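Local structure of cell division control protein Cdc48 (Mycobacterium smegmatis, 5E7P) at residues 686-689 / 690-694; 525-528 / 529-532; 291-294 / 295-298; 275-278 / 279-283. The protein binds adenosine nucleotides and, as a member of the AAA family of ATPases, probably couples ATP hydrolysis to work in the cell. All coordinates share one frame; numbering follows the deposited sequence.

Contact 1 (686-689 / 690-694); sequences DGYS and AADCV. With ADP (adenosine-5'-diphosphate), chain D.
S689 and D692 form a capping box at the start of helix 690-707. The S689 OG accepts from D692 N at 3.2 Å, and in return S689 N donates to D692 OD2 at 3.1 Å. This second bond reaches the anti side of the carboxylate, with the donor 24° out of its plane. OG lies between its own backbone N and carbonyl carbon (chi1 72°), which turns it back over the first helical turn. A backbone bond, C693 N to S689 O at 3.1 Å, begins the helical ladder. Outside the box, S729 OG is also hydrogen-bonded to D692 OD2.

Apolar contact comes from Y688. Its CD2 lies 3.6 Å from D692 CB, the ring and carboxylate planes being nearly perpendicular, while its CB is 4.0 Å from C693 SG. The Y688 OH is hydrogen-bonded to V726 O.

Toward the nucleotide, A690 CB lies 3.3 Å from ADP N7 and V694 CG2 is 3.6 Å from ADP N3. The cap thus satisfies an amide of the first turn within the AAA+ lid family region, and the adjacent helix end would probably stabilise the D692 carboxylate as an anion.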
loop_
_atom_site.group_PDB
_atom_site.type_symbol
_atom_site.label_atom_id
_atom_site.label_comp_id
_atom_site.label_asym_id
_atom_site.label_seq_id
_atom_site.Cartn_x
_atom_site.Cartn_y
_atom_site.Cartn_z
ATOM N N ASP A 686 -22.129 -25.901 -9.055
ATOM C CA ASP A 686 -20.992 -26.700 -9.490
ATOM C C ASP A 686 -20.410 -26.106 -10.772
ATOM O O ASP A 686 -21.148 -25.762 -11.697
ATOM C CB ASP A 686 -21.409 -28.155 -9.713
ATOM C CG ASP A 686 -20.223 -29.104 -9.767
ATOM O OD1 ASP A 686 -19.665 -29.423 -8.693
ATOM O OD2 ASP A 686 -19.850 -29.533 -10.881
ATOM N N GLY A 687 -19.089 -25.969 -10.817
ATOM C CA GLY A 687 -18.425 -25.392 -11.972
ATOM C C GLY A 687 -18.139 -23.914 -11.794
ATOM O O GLY A 687 -17.415 -23.310 -12.584
ATOM N N TYR A 688 -18.716 -23.324 -10.753
ATOM C CA TYR A 688 -18.443 -21.932 -10.418
ATOM C C TYR A 688 -17.186 -21.822 -9.562
ATOM O O TYR A 688 -17.101 -22.423 -8.490
ATOM C CB TYR A 688 -19.629 -21.312 -9.675
ATOM C CG TYR A 688 -20.778 -20.908 -10.568
ATOM C CD1 TYR A 688 -21.547 -21.862 -11.222
ATOM C CD2 TYR A 688 -21.098 -19.570 -10.752
ATOM C CE1 TYR A 688 -22.597 -21.492 -12.042
ATOM C CE2 TYR A 688 -22.146 -19.192 -11.566
ATOM C CZ TYR A 688 -22.892 -20.157 -12.207
ATOM O OH TYR A 688 -23.935 -19.781 -13.017
ATOM N N SER A 689 -16.211 -21.056 -10.037
ATOM C CA SER A 689 -15.013 -20.786 -9.257
ATOM C C SER A 689 -15.362 -19.815 -8.139
ATOM O O SER A 689 -16.496 -19.338 -8.054
ATOM C CB SER A 689 -13.919 -20.180 -10.135
ATOM O OG SER A 689 -14.240 -18.843 -10.484
ATOM N N ALA A 690 -14.387 -19.525 -7.285
ATOM C CA ALA A 690 -14.582 -18.567 -6.205
ATOM C C ALA A 690 -14.953 -17.196 -6.766
ATOM O O ALA A 690 -15.872 -16.540 -6.276
ATOM C CB ALA A 690 -13.321 -18.472 -5.340
ATOM N N ALA A 691 -14.233 -16.774 -7.800
ATOM C CA ALA A 691 -14.496 -15.493 -8.446
ATOM C C ALA A 691 -15.887 -15.472 -9.075
ATOM O O ALA A 691 -16.567 -14.446 -9.060
ATOM C CB ALA A 691 -13.420 -15.184 -9.492
ATOM N N ASP A 692 -16.307 -16.609 -9.618
ATOM C CA ASP A 692 -17.635 -16.721 -10.218
ATOM C C ASP A 692 -18.739 -16.504 -9.188
ATOM O O ASP A 692 -19.751 -15.863 -9.480
ATOM C CB ASP A 692 -17.817 -18.082 -10.892
ATOM C CG ASP A 692 -17.070 -18.188 -12.204
ATOM O OD1 ASP A 692 -16.907 -17.149 -12.884
ATOM O OD2 ASP A 692 -16.650 -19.310 -12.556
ATOM N N CYS A 693 -18.538 -17.041 -7.987
ATOM C CA CYS A 693 -19.511 -16.896 -6.909
ATOM C C CYS A 693 -19.617 -15.440 -6.465
ATOM O O CYS A 693 -20.715 -14.915 -6.279
ATOM C CB CYS A 693 -19.140 -17.783 -5.716
ATOM S SG CYS A 693 -19.106 -19.557 -6.067
ATOM N N VAL A 694 -18.465 -14.801 -6.286
ATOM C CA VAL A 694 -18.402 -13.389 -5.919
ATOM C C VAL A 694 -19.112 -12.527 -6.963
ATOM O O VAL A 694 -19.793 -11.554 -6.627
ATOM C CB VAL A 694 -16.931 -12.924 -5.761
ATOM C CG1 VAL A 694 -16.849 -11.419 -5.559
ATOM C CG2 VAL A 694 -16.264 -13.662 -4.606
HETATM P PB ADP D . -5.977 -16.416 -10.267
HETATM O O1B ADP D . -7.059 -16.139 -11.282
HETATM O O2B ADP D . -4.605 -16.000 -10.738
HETATM O O3B ADP D . -6.032 -17.801 -9.663
HETATM P PA ADP D . -7.213 -15.692 -7.782
HETATM O O1A ADP D . -7.724 -17.110 -7.868
HETATM O O2A ADP D . -6.452 -15.235 -6.568
HETATM O O3A ADP D . -6.304 -15.370 -9.077
HETATM O "O5'" ADP D . -8.484 -14.712 -7.917
HETATM C "C5'" ADP D . -8.355 -13.303 -7.744
HETATM C "C4'" ADP D . -9.722 -12.720 -7.395
HETATM O "O4'" ADP D . -10.676 -13.762 -7.163
HETATM C "C3'" ADP D . -9.663 -11.886 -6.127
HETATM O "O3'" ADP D . -9.651 -10.491 -6.436
HETATM C "C2'" ADP D . -10.910 -12.248 -5.345
HETATM O "O2'" ADP D . -11.851 -11.169 -5.387
HETATM C "C1'" ADP D . -11.501 -13.471 -6.028
HETATM N N9 ADP D . -11.442 -14.602 -5.072
HETATM C C8 ADP D . -10.729 -15.730 -5.246
HETATM N N7 ADP D . -10.875 -16.573 -4.192
HETATM C C5 ADP D . -11.701 -15.979 -3.314
HETATM C C6 ADP D . -12.271 -16.325 -1.992
HETATM N N6 ADP D . -11.974 -17.503 -1.395
HETATM N N1 ADP D . -13.093 -15.427 -1.406
HETATM C C2 ADP D . -13.386 -14.253 -1.997
HETATM N N3 ADP D . -12.907 -13.872 -3.196
HETATM C C4 ADP D . -12.073 -14.679 -3.896
#

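Contact 2 (525-528 / 529-532); sequences YGPP and GCGK. With ADP (adenosine-5'-diphosphate), chain D.
K532 folds its aliphatic chain against the backbone of G526 within a Walker A P-loop, GPPGCGKT, which leads from strand 521-525 to helix 534-539. Its CB bond points toward 525-528. CG, set between the backbone N and the carbonyl carbon (chi1 41°), comes 3.2 Å from ADP O3B. CD lies against the G526 backbone, 3.5 Å from G526 O and close to G526 N. Bends at both chi3 and chi4 carry CE onward and turn the tip back toward the phosphates. There NZ stands 3.5 Å from ADP O2B, too long for a clear bond, and is hydrogen-bonded to a residue bordering 525-532. N630, another ADP-binding residue, packs beside this side chain.

Three residues after P527, C530 also directs its CB bond toward 525-528. P527 CG touches C530 SG at 3.6 Å, and P527 O lies 3.4 Å from C530 CB. With SG beside its own backbone N (chi1 -66°), the thiol is kept on the proline side of the loop. L730 and F650 pack on P527, and P654 on C530. The loop itself presents amides to the nucleotide: G529 N donates to ADP O1B at 2.9 Å, with an N-H...O angle of 163°.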
loop_
_atom_site.group_PDB
_atom_site.type_symbol
_atom_site.label_atom_id
_atom_site.label_comp_id
_atom_site.label_asym_id
_atom_site.label_seq_id
_atom_site.Cartn_x
_atom_site.Cartn_y
_atom_site.Cartn_z
ATOM N N TYR A 525 -0.579 -23.856 -6.757
ATOM C CA TYR A 525 -1.187 -23.950 -8.082
ATOM C C TYR A 525 -2.649 -24.382 -8.041
ATOM O O TYR A 525 -3.039 -25.245 -7.252
ATOM C CB TYR A 525 -0.384 -24.895 -8.983
ATOM C CG TYR A 525 -0.293 -26.310 -8.456
ATOM C CD1 TYR A 525 0.728 -26.684 -7.589
ATOM C CD2 TYR A 525 -1.227 -27.269 -8.820
ATOM C CE1 TYR A 525 0.813 -27.972 -7.104
ATOM C CE2 TYR A 525 -1.150 -28.556 -8.340
ATOM C CZ TYR A 525 -0.128 -28.904 -7.481
ATOM O OH TYR A 525 -0.047 -30.190 -6.999
ATOM N N GLY A 526 -3.452 -23.773 -8.904
ATOM C CA GLY A 526 -4.852 -24.129 -9.026
ATOM C C GLY A 526 -5.482 -23.455 -10.227
ATOM O O GLY A 526 -4.848 -22.618 -10.869
ATOM N N PRO A 527 -6.733 -23.819 -10.543
ATOM C CA PRO A 527 -7.469 -23.190 -11.644
ATOM C C PRO A 527 -7.732 -21.719 -11.342
ATOM O O PRO A 527 -7.774 -21.345 -10.170
ATOM C CB PRO A 527 -8.783 -23.976 -11.681
ATOM C CG PRO A 527 -8.930 -24.538 -10.309
ATOM C CD PRO A 527 -7.542 -24.824 -9.835
ATOM N N PRO A 528 -7.893 -20.891 -12.388
ATOM C CA PRO A 528 -8.091 -19.446 -12.226
ATOM C C PRO A 528 -9.324 -19.110 -11.393
ATOM O O PRO A 528 -10.286 -19.879 -11.368
ATOM C CB PRO A 528 -8.292 -18.958 -13.666
ATOM C CG PRO A 528 -7.632 -19.987 -14.511
ATOM C CD PRO A 528 -7.864 -21.285 -13.807
ATOM N N GLY A 529 -9.281 -17.966 -10.718
ATOM C CA GLY A 529 -10.406 -17.483 -9.939
ATOM C C GLY A 529 -10.743 -18.335 -8.732
ATOM O O GLY A 529 -11.899 -18.397 -8.319
ATOM N N CYS A 530 -9.736 -18.985 -8.155
ATOM C CA CYS A 530 -9.951 -19.839 -6.991
ATOM C C CYS A 530 -9.158 -19.382 -5.771
ATOM O O CYS A 530 -9.177 -20.036 -4.726
ATOM C CB CYS A 530 -9.632 -21.293 -7.326
ATOM S SG CYS A 530 -10.765 -22.010 -8.523
ATOM N N GLY A 531 -8.458 -18.261 -5.911
ATOM C CA GLY A 531 -7.829 -17.604 -4.778
ATOM C C GLY A 531 -6.380 -17.942 -4.478
ATOM O O GLY A 531 -5.864 -17.548 -3.434
ATOM N N LYS A 532 -5.720 -18.662 -5.381
ATOM C CA LYS A 532 -4.322 -19.030 -5.177
ATOM C C LYS A 532 -3.421 -17.806 -5.018
ATOM O O LYS A 532 -2.439 -17.845 -4.282
ATOM C CB LYS A 532 -3.817 -19.934 -6.303
ATOM C CG LYS A 532 -4.293 -19.533 -7.680
ATOM C CD LYS A 532 -3.468 -20.204 -8.760
ATOM C CE LYS A 532 -2.102 -19.545 -8.890
ATOM N NZ LYS A 532 -2.197 -18.144 -9.406
HETATM P PB ADP D . -5.977 -16.416 -10.267
HETATM O O1B ADP D . -7.059 -16.139 -11.282
HETATM O O2B ADP D . -4.605 -16.000 -10.738
HETATM O O3B ADP D . -6.032 -17.801 -9.663
HETATM P PA ADP D . -7.213 -15.692 -7.782
HETATM O O1A ADP D . -7.724 -17.110 -7.868
HETATM O O2A ADP D . -6.452 -15.235 -6.568
HETATM O O3A ADP D . -6.304 -15.370 -9.077
HETATM O "O5'" ADP D . -8.484 -14.712 -7.917
HETATM C "C5'" ADP D . -8.355 -13.303 -7.744
HETATM C "C4'" ADP D . -9.722 -12.720 -7.395
HETATM O "O4'" ADP D . -10.676 -13.762 -7.163
HETATM C "C3'" ADP D . -9.663 -11.886 -6.127
HETATM O "O3'" ADP D . -9.651 -10.491 -6.436
HETATM C "C2'" ADP D . -10.910 -12.248 -5.345
HETATM O "O2'" ADP D . -11.851 -11.169 -5.387
HETATM C "C1'" ADP D . -11.501 -13.471 -6.028
HETATM N N9 ADP D . -11.442 -14.602 -5.072
HETATM C C8 ADP D . -10.729 -15.730 -5.246
HETATM N N7 ADP D . -10.875 -16.573 -4.192
HETATM C C5 ADP D . -11.701 -15.979 -3.314
HETATM C C6 ADP D . -12.271 -16.325 -1.992
HETATM N N6 ADP D . -11.974 -17.503 -1.395
HETATM N N1 ADP D . -13.093 -15.427 -1.406
HETATM C C2 ADP D . -13.386 -14.253 -1.997
HETATM N N3 ADP D . -12.907 -13.872 -3.196
HETATM C C4 ADP D . -12.073 -14.679 -3.896
#

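Contact 3 (291-294 / 295-298)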
loop_
_atom_site.group_PDB
_atom_site.type_symbol
_atom_site.label_atom_id
_atom_site.label_comp_id
_atom_site.label_asym_id
_atom_site.label_seq_id
_atom_site.Cartn_x
_atom_site.Cartn_y
_atom_site.Cartn_z
ATOM N N GLU A 291 19.498 16.413 2.579
ATOM C CA GLU A 291 18.241 15.785 2.195
ATOM C C GLU A 291 17.503 16.509 1.071
ATOM O O GLU A 291 17.307 17.725 1.117
ATOM C CB GLU A 291 17.324 15.639 3.412
ATOM C CG GLU A 291 16.009 14.943 3.115
ATOM C CD GLU A 291 15.193 14.687 4.369
ATOM O OE1 GLU A 291 14.000 14.342 4.242
ATOM O OE2 GLU A 291 15.747 14.829 5.481
ATOM N N LEU A 292 17.101 15.742 0.063
ATOM C CA LEU A 292 16.222 16.232 -0.989
ATOM C C LEU A 292 14.880 15.531 -0.871
ATOM O O LEU A 292 14.820 14.337 -0.572
ATOM C CB LEU A 292 16.808 15.944 -2.373
ATOM C CG LEU A 292 17.879 16.875 -2.941
ATOM C CD1 LEU A 292 18.329 16.376 -4.303
ATOM C CD2 LEU A 292 17.352 18.293 -3.044
ATOM N N ASP A 293 13.803 16.272 -1.105
ATOM C CA ASP A 293 12.490 15.659 -1.213
ATOM C C ASP A 293 12.247 15.273 -2.665
ATOM O O ASP A 293 11.983 16.133 -3.505
ATOM C CB ASP A 293 11.388 16.601 -0.725
ATOM C CG ASP A 293 10.022 15.936 -0.712
ATOM O OD1 ASP A 293 9.944 14.746 -0.343
ATOM O OD2 ASP A 293 9.028 16.595 -1.079
ATOM N N GLY A 294 12.355 13.978 -2.946
ATOM C CA GLY A 294 12.151 13.433 -4.279
ATOM C C GLY A 294 11.002 14.007 -5.091
ATOM O O GLY A 294 11.198 14.402 -6.242
ATOM N N PRO A 295 9.792 14.045 -4.509
ATOM C CA PRO A 295 8.648 14.605 -5.236
ATOM C C PRO A 295 8.790 16.092 -5.555
ATOM O O PRO A 295 8.454 16.495 -6.668
ATOM C CB PRO A 295 7.480 14.380 -4.271
ATOM C CG PRO A 295 7.889 13.209 -3.464
ATOM C CD PRO A 295 9.370 13.360 -3.276
ATOM N N GLU A 296 9.262 16.892 -4.602
ATOM C CA GLU A 296 9.434 18.325 -4.837
ATOM C C GLU A 296 10.448 18.604 -5.942
ATOM O O GLU A 296 10.230 19.469 -6.794
ATOM C CB GLU A 296 9.843 19.052 -3.555
ATOM C CG GLU A 296 8.688 19.372 -2.622
ATOM C CD GLU A 296 9.107 20.254 -1.458
ATOM O OE1 GLU A 296 10.184 20.884 -1.542
ATOM O OE2 GLU A 296 8.358 20.313 -0.458
ATOM N N VAL A 297 11.553 17.866 -5.925
ATOM C CA VAL A 297 12.579 18.017 -6.949
ATOM C C VAL A 297 12.092 17.484 -8.292
ATOM O O VAL A 297 12.295 18.117 -9.327
ATOM C CB VAL A 297 13.883 17.306 -6.555
ATOM C CG1 VAL A 297 14.955 17.548 -7.608
ATOM C CG2 VAL A 297 14.354 17.787 -5.197
ATOM N N GLY A 298 11.439 16.326 -8.265
ATOM C CA GLY A 298 10.897 15.722 -9.472
ATOM C C GLY A 298 9.885 16.592 -10.201
ATOM O O GLY A 298 9.687 16.445 -11.409
HETATM O O HOH W 1 6.525 18.233 0.024
#
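With its CG trans to the backbone N (chi1 -175°), D293 carries its carboxylate forward over the first turn of helix 294-299, while E296 turns CG beside its own N (chi1 -81°) and extends from there back to meet it. The two side chains cross at about a right angle, and their carboxylate planes stand 85° apart. D293 OD2 lies across the glutamate's stem, 3.2 Å from E296 CG, and the other aspartate oxygen, D293 OD1, is 3.3 Å from P295 CD.

D293 is the N-cap residue, where strand 289-293 of the six-stranded mixed sheet in the first AAA ATPase family region passes straight into the helix. Its carbonyl opens the ladder: V297 N donates to D293 O at 3.0 Å, nearly along the C=O axis, and G298 N follows with G294 O at 2.8 Å. L292 CD2 meets V297 CG2 at 3.7 Å, and S308 of helix 302-319 touches both side chains.

The acids come close at their ends, D293 OD2 and E296 OE2 being 3.8 Å apart. One water donates to both oxygens, its oxygen 2.8 Å from E296 OE2. E296 OE1 accepts from G213 N, and R131 makes a long, weak ion pair with D293 OD2. This shared water, together with the helix N terminus, probably eases the repulsion between two carboxylates that would otherwise disfavour each other's ionisation.

Contact 4 (275-278 / 279-283). With ADP (adenosine-5'-diphosphate), chain C.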
loop_
_atom_site.group_PDB
_atom_site.type_symbol
_atom_site.label_atom_id
_atom_site.label_comp_id
_atom_site.label_asym_id
_atom_site.label_seq_id
_atom_site.Cartn_x
_atom_site.Cartn_y
_atom_site.Cartn_z
ATOM N N GLY A 275 7.192 4.102 7.393
ATOM C CA GLY A 275 8.203 4.784 8.181
ATOM C C GLY A 275 9.610 4.652 7.630
ATOM O O GLY A 275 10.575 4.605 8.391
ATOM N N LYS A 276 9.735 4.604 6.307
ATOM C CA LYS A 276 11.041 4.456 5.671
ATOM C C LYS A 276 11.931 5.692 5.844
ATOM O O LYS A 276 13.104 5.578 6.197
ATOM C CB LYS A 276 10.881 4.126 4.188
ATOM C CG LYS A 276 10.149 2.826 3.920
ATOM C CD LYS A 276 10.042 2.571 2.424
ATOM C CE LYS A 276 9.245 3.655 1.730
ATOM N NZ LYS A 276 7.826 3.675 2.182
ATOM N N ALA A 277 11.372 6.869 5.590
ATOM C CA ALA A 277 12.140 8.108 5.682
ATOM C C ALA A 277 12.493 8.433 7.128
ATOM O O ALA A 277 13.596 8.893 7.420
ATOM C CB ALA A 277 11.375 9.261 5.040
ATOM N N THR A 278 11.552 8.186 8.033
ATOM C CA THR A 278 11.778 8.410 9.456
ATOM C C THR A 278 12.903 7.520 9.984
ATOM O O THR A 278 13.721 7.950 10.799
ATOM C CB THR A 278 10.488 8.171 10.266
ATOM O OG1 THR A 278 9.488 9.115 9.862
ATOM C CG2 THR A 278 10.748 8.325 11.757
ATOM N N MET A 279 12.947 6.279 9.506
ATOM C CA MET A 279 14.007 5.356 9.894
ATOM C C MET A 279 15.378 5.874 9.466
ATOM O O MET A 279 16.342 5.801 10.226
ATOM C CB MET A 279 13.772 3.967 9.293
ATOM C CG MET A 279 14.912 2.993 9.574
ATOM S SD MET A 279 14.762 1.396 8.756
ATOM C CE MET A 279 15.192 1.826 7.074
ATOM N N VAL A 280 15.454 6.395 8.246
ATOM C CA VAL A 280 16.713 6.890 7.697
ATOM C C VAL A 280 17.235 8.089 8.485
ATOM O O VAL A 280 18.423 8.163 8.804
ATOM C CB VAL A 280 16.582 7.255 6.202
ATOM C CG1 VAL A 280 17.899 7.794 5.666
ATOM C CG2 VAL A 280 16.136 6.042 5.395
ATOM N N ARG A 281 16.342 9.018 8.808
ATOM C CA ARG A 281 16.718 10.184 9.598
ATOM C C ARG A 281 17.181 9.779 10.996
ATOM O O ARG A 281 18.138 10.344 11.535
ATOM C CB ARG A 281 15.554 11.173 9.685
ATOM C CG ARG A 281 15.017 11.598 8.328
ATOM C CD ARG A 281 14.035 12.753 8.438
ATOM N NE ARG A 281 13.484 13.102 7.132
ATOM C CZ ARG A 281 12.313 12.671 6.670
ATOM N NH1 ARG A 281 11.551 11.883 7.419
ATOM N NH2 ARG A 281 11.897 13.041 5.465
ATOM N N ALA A 282 16.502 8.793 11.575
ATOM C CA ALA A 282 16.849 8.304 12.906
ATOM C C ALA A 282 18.214 7.622 12.920
ATOM O O ALA A 282 19.019 7.841 13.827
ATOM C CB ALA A 282 15.778 7.356 13.416
ATOM N N VAL A 283 18.468 6.793 11.911
ATOM C CA VAL A 283 19.731 6.069 11.807
ATOM C C VAL A 283 20.905 7.020 11.552
ATOM O O VAL A 283 22.005 6.816 12.064
ATOM C CB VAL A 283 19.661 4.973 10.711
ATOM C CG1 VAL A 283 21.043 4.428 10.381
ATOM C CG2 VAL A 283 18.743 3.851 11.153
HETATM P PB ADP C . 7.529 6.347 4.413
HETATM O O1B ADP C . 6.485 6.580 3.354
HETATM O O2B ADP C . 8.774 7.174 4.242
HETATM O O3B ADP C . 7.797 4.900 4.728
HETATM P PA ADP C . 7.505 8.084 6.641
HETATM O O1A ADP C . 7.355 9.400 5.921
HETATM O O2A ADP C . 8.877 7.631 7.071
HETATM O O3A ADP C . 6.812 6.959 5.718
HETATM O "O5'" ADP C . 6.522 8.124 7.903
HETATM C "C5'" ADP C . 5.124 8.010 7.672
HETATM C "C4'" ADP C . 4.456 9.118 8.470
HETATM O "O4'" ADP C . 4.315 8.693 9.823
HETATM C "C3'" ADP C . 5.315 10.373 8.461
HETATM O "O3'" ADP C . 4.530 11.497 8.047
HETATM C "C2'" ADP C . 5.781 10.563 9.890
HETATM O "O2'" ADP C . 5.577 11.920 10.294
HETATM C "C1'" ADP C . 4.918 9.627 10.718
HETATM N N9 ADP C . 5.722 8.870 11.707
HETATM C C8 ADP C . 6.547 7.840 11.437
HETATM N N7 ADP C . 7.117 7.369 12.575
HETATM C C5 ADP C . 6.646 8.104 13.601
HETATM C C6 ADP C . 6.831 8.145 15.071
HETATM N N6 ADP C . 7.661 7.277 15.695
HETATM N N1 ADP C . 6.149 9.080 15.772
HETATM C C2 ADP C . 5.321 9.953 15.170
HETATM N N3 ADP C . 5.104 9.969 13.843
HETATM C C4 ADP C . 5.726 9.090 13.020
#
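A277 CB sits between the nucleotide and R281, 3.4 Å from ADP O2B and 3.5 Å from R281 NH1. The tight side of this helical turn is the one that grips phosphate. A277 N donates to O2B. T278 N donates to ADP O2A at 2.9 Å. A second bond to ADP O2A comes from T278 OG1 at 3.2 Å. K276 bends at chi3 and chi4 to bring NZ 2.8 Å from ADP O3B, where its own backbone N also donates; G270 O takes a further bond from NZ.

Such a cradle of backbone amides and a lysine around the diphosphate is the Walker A P-loop, here running into helix 276-283. G275 is the N-cap residue, and M279 N donates back to G275 O, the first bond of the helix. V280 CG2 lies 3.2 Å from K276 O, and I364 and T366 of strand 361-366 pack against that valine.

The looser side is partly exposed. R281, extended from CG to NE, runs back along the helix so that its guanidinium meets A277 CB obliquely, and the stem passes A277 O, 3.2 Å from R281 CG. The charge is paired beyond the helix, where R281 NH2 forms a salt bridge with E291, while Q224 touches the same side chain from a loop.

How the contacts relate
Along the chain, contact 4 comes first, then contact 3, contact 2 and contact 1; each closes within a few residues, so none nest or cross. Contact 4 lies at the start of helix 276-283, and contact 3 turns the next strand, 289-293, into helix 294-299; the R281 to E291 salt bridge links them, with centres about 16 Å apart. Contacts 2 and 1 sit in the second half, around the other ADP. There A691 N lies 2.9 Å from G529 O, a probable hydrogen bond joining the lid helix to the P-loop. The two pairs lie on opposite sides of the chain's centre, contacts 2 and 4 approaching to about 25 Å between nearest atoms.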